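Local coordinates for putative endonuclease/exonuclease/phosphatase family protein (Bacteroides vulgatus ATCC 8482, PDB 3G6S), which probably acts as a metal-dependent hydrolase of the endonuclease/exonuclease/phosphatase family, perhaps cutting nucleic acids, although its substrate is not established, at residues 147-151 / 180-185; 85-91 / 122-126; 10-14 / 23-27. All blocks are in the same frame, centred on the assembly; numbering follows the deposited sequence.

Interaction 1 of 3, residues 147-151 / 180-185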
ATOM      1  N   ARG A 147       9.689   2.684 -13.072  1.00 28.03           N
ATOM      2  CA  ARG A 147       8.342   2.227 -12.773  1.00 32.11           C
ATOM      3  C   ARG A 147       7.995   0.942 -13.509  1.00 33.60           C
ATOM      4  O   ARG A 147       7.431   0.016 -12.914  1.00 34.85           O
ATOM      5  CB  ARG A 147       7.306   3.302 -13.105  1.00 32.76           C
ATOM      6  CG  ARG A 147       7.130   4.326 -12.006  1.00 28.08           C
ATOM      7  CD  ARG A 147       5.844   5.091 -12.199  1.00 31.02           C
ATOM      8  NE  ARG A 147       5.794   5.817 -13.467  1.00 36.38           N
ATOM      9  CZ  ARG A 147       6.461   6.941 -13.716  1.00 37.13           C
ATOM     10  NH1 ARG A 147       7.240   7.479 -12.787  1.00 22.67           N
ATOM     11  NH2 ARG A 147       6.333   7.537 -14.894  1.00 39.58           N
ATOM     12  N   ARG A 148       8.332   0.878 -14.795  1.00 27.34           N
ATOM     13  CA  ARG A 148       8.037  -0.312 -15.578  1.00 32.21           C
ATOM     14  C   ARG A 148       8.787  -1.510 -15.012  1.00 37.00           C
ATOM     15  O   ARG A 148       8.245  -2.616 -14.947  1.00 36.79           O
ATOM     16  CB  ARG A 148       8.431  -0.124 -17.043  1.00 43.86           C
ATOM     17  CG  ARG A 148       8.246  -1.404 -17.858  1.00 52.99           C
ATOM     18  CD  ARG A 148       8.880  -1.344 -19.246  1.00 61.50           C
ATOM     19  NE  ARG A 148       8.052  -0.670 -20.244  1.00 69.80           N
ATOM     20  CZ  ARG A 148       8.252  -0.774 -21.558  1.00 83.03           C
ATOM     21  NH1 ARG A 148       9.249  -1.523 -22.014  1.00 83.20           N
ATOM     22  NH2 ARG A 148       7.466  -0.134 -22.420  1.00 83.07           N
ATOM     23  N   GLN A 149      10.032  -1.288 -14.601  1.00 32.47           N
ATOM     24  CA  GLN A 149      10.846  -2.361 -14.047  1.00 34.62           C
ATOM     25  C   GLN A 149      10.361  -2.795 -12.677  1.00 35.21           C
ATOM     26  O   GLN A 149      10.360  -3.988 -12.361  1.00 31.46           O
ATOM     27  CB  GLN A 149      12.319  -1.940 -13.962  1.00 39.57           C
ATOM     28  CG  GLN A 149      13.020  -1.847 -15.307  1.00 44.26           C
ATOM     29  CD  GLN A 149      12.786  -3.082 -16.167  1.00 51.64           C
ATOM     30  OE1 GLN A 149      12.946  -4.215 -15.706  1.00 51.42           O
ATOM     31  NE2 GLN A 149      12.400  -2.866 -17.422  1.00 51.87           N
ATOM     32  N   SER A 150       9.960  -1.826 -11.861  1.00 33.90           N
ATOM     33  CA  SER A 150       9.466  -2.115 -10.513  1.00 32.97           C
ATOM     34  C   SER A 150       8.251  -3.041 -10.568  1.00 36.00           C
ATOM     35  O   SER A 150       8.104  -3.938  -9.735  1.00 27.10           O
ATOM     36  CB  SER A 150       9.086  -0.815  -9.799  1.00 35.78           C
ATOM     37  OG  SER A 150      10.239  -0.065  -9.476  1.00 37.01           O
ATOM     38  N   ALA A 151       7.389  -2.813 -11.560  1.00 24.39           N
ATOM     39  CA  ALA A 151       6.191  -3.614 -11.743  1.00 25.08           C
ATOM     40  C   ALA A 151       6.544  -5.053 -12.118  1.00 27.29           C
ATOM     41  O   ALA A 151       6.050  -6.002 -11.513  1.00 27.60           O
ATOM     42  CB  ALA A 151       5.317  -2.990 -12.810  1.00 27.96           C
ATOM     43  N   ASP A 180       1.896   3.971 -18.313  1.00 39.30           N
ATOM     44  CA  ASP A 180       2.332   2.715 -18.891  1.00 40.94           C
ATOM     45  C   ASP A 180       2.594   1.711 -17.776  1.00 39.40           C
ATOM     46  O   ASP A 180       2.342   0.522 -17.933  1.00 45.49           O
ATOM     47  CB  ASP A 180       3.598   2.910 -19.736  1.00 48.17           C
ATOM     48  CG  ASP A 180       4.855   2.475 -19.014  1.00 66.95           C
ATOM     49  OD1 ASP A 180       5.355   3.239 -18.151  1.00 73.90           O
ATOM     50  OD2 ASP A 180       5.342   1.354 -19.298  1.00 68.74           O
ATOM     51  N   ALA A 181       3.102   2.183 -16.644  1.00 35.94           N
ATOM     52  CA  ALA A 181       3.369   1.279 -15.533  1.00 34.58           C
ATOM     53  C   ALA A 181       2.066   0.581 -15.154  1.00 32.01           C
ATOM     54  O   ALA A 181       2.050  -0.607 -14.845  1.00 36.66           O
ATOM     55  CB  ALA A 181       3.935   2.042 -14.332  1.00 22.86           C
ATOM     56  N   TYR A 182       0.966   1.320 -15.177  1.00 33.54           N
ATOM     57  CA  TYR A 182      -0.311   0.723 -14.843  1.00 36.91           C
ATOM     58  C   TYR A 182      -0.637  -0.351 -15.860  1.00 40.84           C
ATOM     59  O   TYR A 182      -1.235  -1.378 -15.531  1.00 43.48           O
ATOM     60  CB  TYR A 182      -1.412   1.776 -14.844  1.00 22.20           C
ATOM     61  CG  TYR A 182      -2.793   1.208 -14.643  1.00 27.35           C
ATOM     62  CD1 TYR A 182      -3.516   0.668 -15.717  1.00 26.55           C
ATOM     63  CD2 TYR A 182      -3.404   1.251 -13.395  1.00 32.15           C
ATOM     64  CE1 TYR A 182      -4.813   0.202 -15.548  1.00 22.53           C
ATOM     65  CE2 TYR A 182      -4.699   0.783 -13.217  1.00 29.47           C
ATOM     66  CZ  TYR A 182      -5.396   0.269 -14.290  1.00 29.10           C
ATOM     67  OH  TYR A 182      -6.696  -0.133 -14.100  1.00 35.61           O
ATOM     68  N   GLU A 183      -0.242  -0.112 -17.103  1.00 37.41           N
ATOM     69  CA  GLU A 183      -0.515  -1.055 -18.170  1.00 38.34           C
ATOM     70  C   GLU A 183       0.386  -2.293 -18.108  1.00 33.02           C
ATOM     71  O   GLU A 183      -0.037  -3.381 -18.488  1.00 31.23           O
ATOM     72  CB  GLU A 183      -0.371  -0.348 -19.516  1.00 39.20           C
ATOM     73  CG  GLU A 183      -1.000  -1.085 -20.675  1.00 51.20           C
ATOM     74  CD  GLU A 183       0.007  -1.391 -21.762  1.00 58.73           C
ATOM     75  OE1 GLU A 183      -0.393  -1.914 -22.825  1.00 68.25           O
ATOM     76  OE2 GLU A 183       1.206  -1.108 -21.549  1.00 61.31           O
ATOM     77  N   THR A 184       1.614  -2.139 -17.614  1.00 31.74           N
ATOM     78  CA  THR A 184       2.519  -3.284 -17.534  1.00 34.39           C
ATOM     79  C   THR A 184       2.069  -4.319 -16.492  1.00 36.36           C
ATOM     80  O   THR A 184       2.282  -5.513 -16.681  1.00 37.11           O
ATOM     81  CB  THR A 184       3.987  -2.873 -17.221  1.00 27.70           C
ATOM     82  OG1 THR A 184       4.163  -2.733 -15.807  1.00 50.06           O
ATOM     83  CG2 THR A 184       4.337  -1.562 -17.905  1.00 20.83           C
ATOM     84  N   ILE A 185       1.456  -3.880 -15.394  1.00 34.98           N
ATOM     85  CA  ILE A 185       0.996  -4.845 -14.393  1.00 38.40           C
ATOM     86  C   ILE A 185      -0.431  -5.289 -14.654  1.00 40.75           C
ATOM     87  O   ILE A 185      -0.899  -6.269 -14.081  1.00 48.82           O
ATOM     88  CB  ILE A 185       1.062  -4.295 -12.958  1.00 35.43           C
ATOM     89  CG1 ILE A 185       0.701  -2.820 -12.940  1.00 39.37           C
ATOM     90  CG2 ILE A 185       2.428  -4.549 -12.373  1.00 45.75           C
ATOM     91  CD1 ILE A 185       0.953  -2.166 -11.601  1.00 41.53           C
TER
HETATM   92  O   HOH W   1       4.485   5.155 -16.098  1.00 22.27           O

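Interaction 2 of 3, residues 85-91 / 122-126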
ATOM      1  N   LYS A  85      -2.968  -9.107  14.675  1.00 38.70           N
ATOM      2  CA  LYS A  85      -2.142 -10.145  15.306  1.00 36.40           C
ATOM      3  C   LYS A  85      -2.902 -11.450  15.521  1.00 37.55           C
ATOM      4  O   LYS A  85      -2.377 -12.533  15.269  1.00 38.34           O
ATOM      5  CB  LYS A  85      -1.631  -9.664  16.666  1.00 38.39           C
ATOM      6  CG  LYS A  85      -1.110  -8.243  16.664  1.00 48.12           C
ATOM      7  CD  LYS A  85      -0.831  -7.718  18.071  1.00 38.03           C
ATOM      8  CE  LYS A  85       0.466  -8.268  18.638  1.00 47.85           C
ATOM      9  NZ  LYS A  85       0.860  -7.566  19.893  1.00 53.66           N
ATOM     10  N   ASP A  86      -4.142 -11.326  15.989  1.00 37.50           N
ATOM     11  CA  ASP A  86      -4.994 -12.468  16.285  1.00 38.93           C
ATOM     12  C   ASP A  86      -5.652 -13.119  15.070  1.00 41.72           C
ATOM     13  O   ASP A  86      -6.092 -14.264  15.145  1.00 48.14           O
ATOM     14  CB  ASP A  86      -6.069 -12.062  17.306  1.00 39.49           C
ATOM     15  CG  ASP A  86      -6.909 -10.878  16.842  1.00 57.81           C
ATOM     16  OD1 ASP A  86      -6.354  -9.761  16.669  1.00 62.90           O
ATOM     17  OD2 ASP A  86      -8.137 -11.060  16.650  1.00 58.22           O
ATOM     18  N   LYS A  87      -5.725 -12.406  13.953  1.00 37.39           N
ATOM     19  CA  LYS A  87      -6.344 -12.972  12.759  1.00 27.58           C
ATOM     20  C   LYS A  87      -5.381 -13.655  11.801  1.00 23.97           C
ATOM     21  O   LYS A  87      -5.692 -14.716  11.265  1.00 22.63           O
ATOM     22  CB  LYS A  87      -7.098 -11.898  11.980  1.00 29.21           C
ATOM     23  CG  LYS A  87      -8.519 -11.649  12.420  1.00 30.38           C
ATOM     24  CD  LYS A  87      -9.292 -11.133  11.220  1.00 37.84           C
ATOM     25  CE  LYS A  87     -10.712 -10.754  11.551  1.00 40.88           C
ATOM     26  NZ  LYS A  87     -11.418 -10.354  10.303  1.00 50.44           N
ATOM     27  N   TYR A  88      -4.217 -13.052  11.587  1.00 20.06           N
ATOM     28  CA  TYR A  88      -3.245 -13.606  10.651  1.00 24.38           C
ATOM     29  C   TYR A  88      -1.864 -13.869  11.233  1.00 28.17           C
ATOM     30  O   TYR A  88      -1.385 -13.134  12.100  1.00 24.94           O
ATOM     31  CB  TYR A  88      -3.097 -12.662   9.462  1.00 15.43           C
ATOM     32  CG  TYR A  88      -4.418 -12.148   8.961  1.00 23.28           C
ATOM     33  CD1 TYR A  88      -5.224 -12.929   8.133  1.00 18.69           C
ATOM     34  CD2 TYR A  88      -4.896 -10.906   9.372  1.00 22.47           C
ATOM     35  CE1 TYR A  88      -6.476 -12.486   7.733  1.00 23.70           C
ATOM     36  CE2 TYR A  88      -6.148 -10.453   8.981  1.00 28.13           C
ATOM     37  CZ  TYR A  88      -6.936 -11.243   8.166  1.00 23.78           C
ATOM     38  OH  TYR A  88      -8.189 -10.806   7.797  1.00 28.59           O
ATOM     39  N   GLU A  89      -1.221 -14.922  10.738  1.00 29.87           N
ATOM     40  CA  GLU A  89       0.122 -15.269  11.174  1.00 27.52           C
ATOM     41  C   GLU A  89       1.065 -15.022  10.006  1.00 25.39           C
ATOM     42  O   GLU A  89       0.720 -15.283   8.858  1.00 34.36           O
ATOM     43  CB  GLU A  89       0.191 -16.734  11.571  1.00 40.07           C
ATOM     44  CG  GLU A  89       1.516 -17.131  12.185  1.00 51.38           C
ATOM     45  CD  GLU A  89       1.776 -18.616  12.047  1.00 72.60           C
ATOM     46  OE1 GLU A  89       0.850 -19.412  12.327  1.00 78.57           O
ATOM     47  OE2 GLU A  89       2.909 -18.991  11.666  1.00 83.44           O
ATOM     48  N   VAL A  90       2.252 -14.506  10.298  1.00 24.57           N
ATOM     49  CA  VAL A  90       3.234 -14.227   9.260  1.00 25.11           C
ATOM     50  C   VAL A  90       4.173 -15.413   9.095  1.00 32.38           C
ATOM     51  O   VAL A  90       4.983 -15.688   9.979  1.00 26.76           O
ATOM     52  CB  VAL A  90       4.074 -12.991   9.610  1.00 19.60           C
ATOM     53  CG1 VAL A  90       5.188 -12.823   8.599  1.00 16.73           C
ATOM     54  CG2 VAL A  90       3.188 -11.760   9.631  1.00 26.05           C
ATOM     55  N   LEU A  91       4.065 -16.120   7.971  1.00 29.44           N
ATOM     56  CA  LEU A  91       4.933 -17.270   7.736  1.00 33.22           C
ATOM     57  C   LEU A  91       6.322 -16.790   7.340  1.00 34.97           C
ATOM     58  O   LEU A  91       7.337 -17.371   7.732  1.00 29.50           O
ATOM     59  CB  LEU A  91       4.361 -18.162   6.635  1.00 33.02           C
ATOM     60  CG  LEU A  91       3.032 -18.837   6.970  1.00 39.36           C
ATOM     61  CD1 LEU A  91       2.529 -19.586   5.752  1.00 25.56           C
ATOM     62  CD2 LEU A  91       3.217 -19.776   8.153  1.00 24.77           C
ATOM     63  N   LYS A 122       4.147 -13.355   3.512  1.00 22.98           N
ATOM     64  CA  LYS A 122       3.354 -14.528   3.202  1.00 17.15           C
ATOM     65  C   LYS A 122       2.509 -14.773   4.465  1.00 22.91           C
ATOM     66  O   LYS A 122       3.031 -15.154   5.515  1.00 29.62           O
ATOM     67  CB  LYS A 122       4.303 -15.685   2.912  1.00 22.25           C
ATOM     68  CG  LYS A 122       3.668 -17.015   2.573  1.00 26.89           C
ATOM     69  CD  LYS A 122       4.754 -18.037   2.253  1.00 21.01           C
ATOM     70  CE  LYS A 122       4.178 -19.424   2.090  1.00 23.74           C
ATOM     71  NZ  LYS A 122       5.247 -20.453   1.991  1.00 34.62           N
ATOM     72  N   PHE A 123       1.207 -14.526   4.358  1.00 19.42           N
ATOM     73  CA  PHE A 123       0.272 -14.669   5.475  1.00 26.45           C
ATOM     74  C   PHE A 123      -0.455 -15.992   5.522  1.00 22.70           C
ATOM     75  O   PHE A 123      -0.432 -16.767   4.579  1.00 28.17           O
ATOM     76  CB  PHE A 123      -0.796 -13.576   5.417  1.00 13.65           C
ATOM     77  CG  PHE A 123      -0.325 -12.238   5.879  1.00 23.43           C
ATOM     78  CD1 PHE A 123      -0.008 -12.023   7.215  1.00 26.93           C
ATOM     79  CD2 PHE A 123      -0.247 -11.170   4.992  1.00 25.17           C
ATOM     80  CE1 PHE A 123       0.372 -10.756   7.665  1.00 28.94           C
ATOM     81  CE2 PHE A 123       0.132  -9.898   5.435  1.00 31.24           C
ATOM     82  CZ  PHE A 123       0.442  -9.695   6.779  1.00 20.11           C
ATOM     83  N   LYS A 124      -1.116 -16.236   6.642  1.00 29.23           N
ATOM     84  CA  LYS A 124      -1.910 -17.439   6.809  1.00 28.41           C
ATOM     85  C   LYS A 124      -3.061 -17.055   7.697  1.00 21.76           C
ATOM     86  O   LYS A 124      -2.865 -16.442   8.744  1.00 24.32           O
ATOM     87  CB  LYS A 124      -1.129 -18.570   7.480  1.00 28.03           C
ATOM     88  CG  LYS A 124      -1.961 -19.850   7.571  1.00 33.83           C
ATOM     89  CD  LYS A 124      -1.869 -20.533   8.937  1.00 36.64           C
ATOM     90  CE  LYS A 124      -0.546 -21.260   9.131  1.00 37.25           C
ATOM     91  NZ  LYS A 124      -0.478 -21.922  10.458  1.00 34.05           N
ATOM     92  N   ASP A 125      -4.265 -17.395   7.270  1.00 25.34           N
ATOM     93  CA  ASP A 125      -5.439 -17.081   8.062  1.00 31.81           C
ATOM     94  C   ASP A 125      -5.485 -18.123   9.173  1.00 35.52           C
ATOM     95  O   ASP A 125      -5.775 -19.290   8.916  1.00 44.32           O
ATOM     96  CB  ASP A 125      -6.698 -17.181   7.199  1.00 34.97           C
ATOM     97  CG  ASP A 125      -7.934 -16.696   7.917  1.00 37.56           C
ATOM     98  OD1 ASP A 125      -8.440 -15.609   7.560  1.00 43.88           O
ATOM     99  OD2 ASP A 125      -8.398 -17.394   8.848  1.00 41.73           O
ATOM    100  N   LYS A 126      -5.190 -17.709  10.400  1.00 34.90           N
ATOM    101  CA  LYS A 126      -5.194 -18.644  11.514  1.00 45.97           C
ATOM    102  C   LYS A 126      -6.599 -18.988  11.964  1.00 43.41           C
ATOM    103  O   LYS A 126      -6.921 -18.923  13.143  1.00 65.83           O
ATOM    104  CB  LYS A 126      -4.373 -18.093  12.688  1.00 43.12           C
ATOM    105  CG  LYS A 126      -4.839 -16.761  13.202  1.00 39.38           C
ATOM    106  CD  LYS A 126      -3.661 -15.901  13.622  1.00 38.37           C
ATOM    107  CE  LYS A 126      -2.797 -16.570  14.670  1.00 35.57           C
ATOM    108  NZ  LYS A 126      -1.753 -15.626  15.153  1.00 38.87           N
TER

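Interaction 3 of 3, residues 10-14 / 23-27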
ATOM      1  N   ASN A  10      -1.342   6.193   1.979  1.00 26.87           N
ATOM      2  CA  ASN A  10      -0.136   7.017   2.088  1.00 27.91           C
ATOM      3  C   ASN A  10      -0.464   7.986   3.226  1.00 27.12           C
ATOM      4  O   ASN A  10      -1.409   8.766   3.128  1.00 25.36           O
ATOM      5  CB  ASN A  10       0.096   7.802   0.784  1.00 23.67           C
ATOM      6  CG  ASN A  10       1.418   8.579   0.786  1.00 31.80           C
ATOM      7  OD1 ASN A  10       1.845   9.116   1.812  1.00 29.24           O
ATOM      8  ND2 ASN A  10       2.052   8.662  -0.376  1.00 23.35           N
ATOM      9  N   ILE A  11       0.311   7.947   4.301  1.00 26.82           N
ATOM     10  CA  ILE A  11       0.026   8.810   5.431  1.00 23.61           C
ATOM     11  C   ILE A  11       0.742  10.156   5.443  1.00 30.18           C
ATOM     12  O   ILE A  11       0.531  10.952   6.353  1.00 37.05           O
ATOM     13  CB  ILE A  11       0.332   8.085   6.744  1.00 24.72           C
ATOM     14  CG1 ILE A  11       1.818   7.771   6.840  1.00 19.98           C
ATOM     15  CG2 ILE A  11      -0.454   6.783   6.807  1.00 24.30           C
ATOM     16  CD1 ILE A  11       2.211   7.205   8.171  1.00 23.69           C
ATOM     17  N   ARG A  12       1.573  10.420   4.435  1.00 32.62           N
ATOM     18  CA  ARG A  12       2.332  11.675   4.361  1.00 36.40           C
ATOM     19  C   ARG A  12       3.376  11.703   5.476  1.00 36.06           C
ATOM     20  O   ARG A  12       3.032  11.856   6.647  1.00 37.07           O
ATOM     21  CB  ARG A  12       1.397  12.878   4.510  1.00 28.34           C
ATOM     22  CG  ARG A  12       2.124  14.197   4.657  1.00 37.03           C
ATOM     23  CD  ARG A  12       2.875  14.579   3.404  1.00 25.97           C
ATOM     24  NE  ARG A  12       3.727  15.734   3.657  1.00 45.20           N
ATOM     25  CZ  ARG A  12       4.494  16.326   2.747  1.00 40.24           C
ATOM     26  NH1 ARG A  12       4.523  15.878   1.500  1.00 44.89           N
ATOM     27  NH2 ARG A  12       5.241  17.367   3.088  1.00 40.35           N
ATOM     28  N   TYR A  13       4.647  11.568   5.117  1.00 30.87           N
ATOM     29  CA  TYR A  13       5.703  11.556   6.119  1.00 37.20           C
ATOM     30  C   TYR A  13       5.654  12.769   7.049  1.00 36.37           C
ATOM     31  O   TYR A  13       5.168  13.840   6.674  1.00 34.44           O
ATOM     32  CB  TYR A  13       7.079  11.458   5.445  1.00 31.91           C
ATOM     33  CG  TYR A  13       7.541  12.733   4.792  1.00 40.36           C
ATOM     34  CD1 TYR A  13       8.264  13.684   5.510  1.00 35.15           C
ATOM     35  CD2 TYR A  13       7.256  12.992   3.455  1.00 42.33           C
ATOM     36  CE1 TYR A  13       8.695  14.862   4.909  1.00 41.59           C
ATOM     37  CE2 TYR A  13       7.681  14.167   2.844  1.00 41.65           C
ATOM     38  CZ  TYR A  13       8.400  15.097   3.573  1.00 47.96           C
ATOM     39  OH  TYR A  13       8.828  16.262   2.970  1.00 57.20           O
ATOM     40  N   ASP A  14       6.153  12.568   8.265  1.00 37.35           N
ATOM     41  CA  ASP A  14       6.205  13.597   9.302  1.00 40.58           C
ATOM     42  C   ASP A  14       7.086  14.771   8.884  1.00 45.12           C
ATOM     43  O   ASP A  14       8.303  14.630   8.760  1.00 44.29           O
ATOM     44  CB  ASP A  14       6.755  12.999  10.603  1.00 45.90           C
ATOM     45  CG  ASP A  14       6.783  14.002  11.751  1.00 46.19           C
ATOM     46  OD1 ASP A  14       7.058  15.196  11.505  1.00 47.21           O
ATOM     47  OD2 ASP A  14       6.543  13.588  12.909  1.00 43.76           O
ATOM     48  N   TRP A  23       2.055  15.502  11.096  1.00 39.77           N
ATOM     49  CA  TRP A  23       1.716  14.176  11.579  1.00 39.45           C
ATOM     50  C   TRP A  23       1.210  14.155  13.020  1.00 43.78           C
ATOM     51  O   TRP A  23       0.379  13.316  13.385  1.00 39.44           O
ATOM     52  CB  TRP A  23       2.930  13.255  11.447  1.00 31.74           C
ATOM     53  CG  TRP A  23       2.765  11.957  12.145  1.00 32.06           C
ATOM     54  CD1 TRP A  23       3.355  11.577  13.305  1.00 25.35           C
ATOM     55  CD2 TRP A  23       1.927  10.869  11.739  1.00 28.20           C
ATOM     56  NE1 TRP A  23       2.939  10.314  13.656  1.00 32.34           N
ATOM     57  CE2 TRP A  23       2.061   9.858  12.712  1.00 32.67           C
ATOM     58  CE3 TRP A  23       1.074  10.654  10.650  1.00 31.85           C
ATOM     59  CZ2 TRP A  23       1.373   8.640  12.625  1.00 36.77           C
ATOM     60  CZ3 TRP A  23       0.389   9.441  10.563  1.00 28.69           C
ATOM     61  CH2 TRP A  23       0.544   8.451  11.548  1.00 33.46           C
ATOM     62  N   GLN A  24       1.706  15.070  13.842  1.00 41.97           N
ATOM     63  CA  GLN A  24       1.281  15.116  15.236  1.00 46.07           C
ATOM     64  C   GLN A  24      -0.222  15.372  15.379  1.00 44.28           C
ATOM     65  O   GLN A  24      -0.847  14.878  16.316  1.00 39.28           O
ATOM     66  CB  GLN A  24       2.073  16.183  16.002  1.00 52.03           C
ATOM     67  CG  GLN A  24       3.585  15.918  16.072  1.00 75.07           C
ATOM     68  CD  GLN A  24       3.926  14.515  16.573  1.00 84.84           C
ATOM     69  OE1 GLN A  24       3.405  14.065  17.596  1.00 92.92           O
ATOM     70  NE2 GLN A  24       4.816  13.826  15.859  1.00 82.69           N
ATOM     71  N   TYR A  25      -0.805  16.121  14.444  1.00 37.27           N
ATOM     72  CA  TYR A  25      -2.232  16.431  14.500  1.00 40.54           C
ATOM     73  C   TYR A  25      -3.100  15.420  13.749  1.00 38.05           C
ATOM     74  O   TYR A  25      -4.321  15.550  13.714  1.00 40.11           O
ATOM     75  CB  TYR A  25      -2.495  17.836  13.934  1.00 43.40           C
ATOM     76  CG  TYR A  25      -1.615  18.915  14.525  1.00 39.70           C
ATOM     77  CD1 TYR A  25      -1.632  19.186  15.893  1.00 48.56           C
ATOM     78  CD2 TYR A  25      -0.733  19.635  13.720  1.00 40.93           C
ATOM     79  CE1 TYR A  25      -0.785  20.146  16.452  1.00 57.23           C
ATOM     80  CE2 TYR A  25       0.118  20.597  14.265  1.00 53.39           C
ATOM     81  CZ  TYR A  25       0.091  20.846  15.631  1.00 55.16           C
ATOM     82  OH  TYR A  25       0.959  21.765  16.177  1.00 51.84           O
ATOM     83  N   ARG A  26      -2.471  14.406  13.163  1.00 37.60           N
ATOM     84  CA  ARG A  26      -3.204  13.409  12.400  1.00 30.14           C
ATOM     85  C   ARG A  26      -3.073  12.012  12.981  1.00 33.53           C
ATOM     86  O   ARG A  26      -3.895  11.138  12.694  1.00 28.37           O
ATOM     87  CB  ARG A  26      -2.717  13.438  10.952  1.00 32.48           C
ATOM     88  CG  ARG A  26      -2.831  14.830  10.353  1.00 36.08           C
ATOM     89  CD  ARG A  26      -2.497  14.884   8.873  1.00 33.11           C
ATOM     90  NE  ARG A  26      -1.060  14.832   8.590  1.00 33.75           N
ATOM     91  CZ  ARG A  26      -0.376  13.716   8.359  1.00 33.53           C
ATOM     92  NH1 ARG A  26      -0.990  12.538   8.383  1.00 30.03           N
ATOM     93  NH2 ARG A  26       0.915  13.783   8.067  1.00 25.28           N
ATOM     94  N   LYS A  27      -2.040  11.823  13.803  1.00 32.95           N
ATOM     95  CA  LYS A  27      -1.748  10.546  14.461  1.00 33.07           C
ATOM     96  C   LYS A  27      -2.997   9.801  14.924  1.00 33.87           C
ATOM     97  O   LYS A  27      -3.259   8.693  14.476  1.00 34.95           O
ATOM     98  CB  LYS A  27      -0.866  10.756  15.697  1.00 31.61           C
ATOM     99  CG  LYS A  27       0.504  11.373  15.463  1.00 56.52           C
ATOM    100  CD  LYS A  27       1.413  11.176  16.696  1.00 55.00           C
ATOM    101  CE  LYS A  27       0.756  11.644  17.998  1.00 43.66           C
ATOM    102  NZ  LYS A  27       1.498  11.152  19.185  1.00 42.78           N
TER
HETATM  103  O   HOH W   2       3.276  15.393   7.899  1.00 43.71           O

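Interaction 1 of 3, residues 147-151 / 180-185
Ala151 and Ile185 meet where two helices run beside each other in nearly the same direction. The short axes of 147-151 and 180-185 diverge by 21° and come within 8.7 Å. The alanines are consistent with so close an approach. Ala181 turns its methyl toward the first helix, where its CB lies 3.8 Å from CB of Arg147. One turn further on, the methyl of Ala151 fits between two side chains of the second helix. CB of Ala151 is 3.3 Å from CG2 of Ile185. OG1 of Thr184 is 3.2 Å from the same Ala151 CB, a tight fit. That hydroxyl lies between the backbone N and the carbonyl carbon (chi1 85°). From there it bonds back to its own helix, Thr184 OG1 to Ala181 O at 3.1 Å.

Asp180 meets Arg148 directly and Arg147 through a water. Asp180 OD2 forms a long salt bridge with NE of Arg148 at 3.5 Å, at the guanidinium edge and in its plane. The carboxylate is turned 49° from that plane. Asp180 OD1 takes a hydrogen bond from a water at 2.9 Å, and the water accepts one from NE of Arg147. Arg147 itself is buried, and its NH1 is bound to Asp140 O.

On its far side the second helix rests Tyr182 against Phe225 of strand 224-228. Helix 144-161 joins the neighbouring parallel strands 131-138 and 167-172, a beta-alpha-beta crossover. The pair belongs to the helical layer outside one sheet of the DNase I-like alpha/beta sandwich.

Interaction 2 of 3, residues 85-91 / 122-126
Glu89 and Lys124 form the hydrogen-bonded pair of this antiparallel ladder. Glu89 N donates to Lys124 O at 3.0 Å and almost straight (170°), while the return bond from Lys124 N to Glu89 O is weak. Leu91 N to Lys122 O, 2.8 Å, continues the ladder at one end. Lys126 N to Lys87 O, 3.2 Å, closes the other.

Beyond the strand, Lys126 folds back over 85-87. Its chain bends twice and brings NZ to Lys85 O at 3.2 Å, nearly along the C=O axis. Glu89 and Lys124 also point their side chains the same way, side by side. Glu89 OE1 and Lys124 NZ form a salt bridge at 3.4 Å; its hydrogen bond is weak. Leu91 lies across Lys124 at about a right angle and touches CE through CD2.

The other face carries Tyr88, Val90, Phe123 and Asp125. CG2 of Val90 meets CE1 of Phe123 at 3.6 Å, and CB of Tyr88 sits 3.9 Å from Phe123 CD1. Phe123 also meets Tyr83 edge-to-face, while Tyr88 reaches Val4 and Val90 reaches Ile65. Tyr83, Val4 and Ile65 belong to the seven-strand sheet, so this face looks into the sandwich. Residues 85-87 carry the chain from strand 81-84 of that sheet into strand 88-97, at the edge of the six-strand sheet. This is antiparallel edge pairing within one sheet of the DNase I-like alpha/beta sandwich.

Interaction 3 of 3, residues 10-14 / 23-27
Arg26 turns an edge of its guanidinium to Arg12, and CA of Trp23, three residues earlier, lies 3.6 Å above one face. In the plane, Arg26 NH2 donates to Arg12 O at 3.2 Å. Arg26 NH2 also gives a bond to a water at 2.9 Å, and this water donates to Tyr13 O. Arg26 NH1 donates to Ile11 O at 3.0 Å, an oxygen 31° out of the guanidinium plane. A weak second bond runs to Ile11 O from Arg26 NH2. The bend about CG-CD of Arg26 (chi3 -77°) helps to place the group against these carbonyls. NE is taken by Asn21 O, and NH1 also reaches Leu248 O. The group thus ties together three parts of the chain.

Arg12 leads its own guanidinium away to Asp18. CE2 of Tyr13 lies over the centre of one of its faces.

Asn10 ends strand 2-10 of the DNase I-like fold. Asn10 OD1 accepts from Arg12 N at 2.9 Å, an Asx turn, and its ND2 bonds Glu46 and Asp172. His251 lies close by. In relatives, residues at the strand ends on this side of the sandwich form the metal and phosphate site; this is probably the active-site end here too.

The Trp23 indole meets Ile11 obliquely, CZ3 to CD1 at 3.7 Å. Its NE1 is bound to Asp54 of helix 49-58. Asp14 crosses the indole at about a right angle, with OD2 3.8 Å from CD1 of Trp23. A weak bond from NE2 of the poorly ordered Gln24 reaches the same OD2.

How the interactions relate
The three contacts hold different elements and do not touch. Interactions 1 and 2 both belong to the six-strand sheet: interaction 1 joins two helices on its outside, and interaction 2 pairs its edge strand with the next. Their centres lie 29 Å apart. Interaction 3 is in a loop after a strand of the other sheet, across the chain's centre from interaction 1. Each is partly buried. Interaction 1 relies on small side chains, with charges at its margin. Interaction 2 uses a backbone ladder between a largely apolar inner face and a charged outer one. Interaction 3, without regular structure, relies on a buried arginine binding backbone carbonyls.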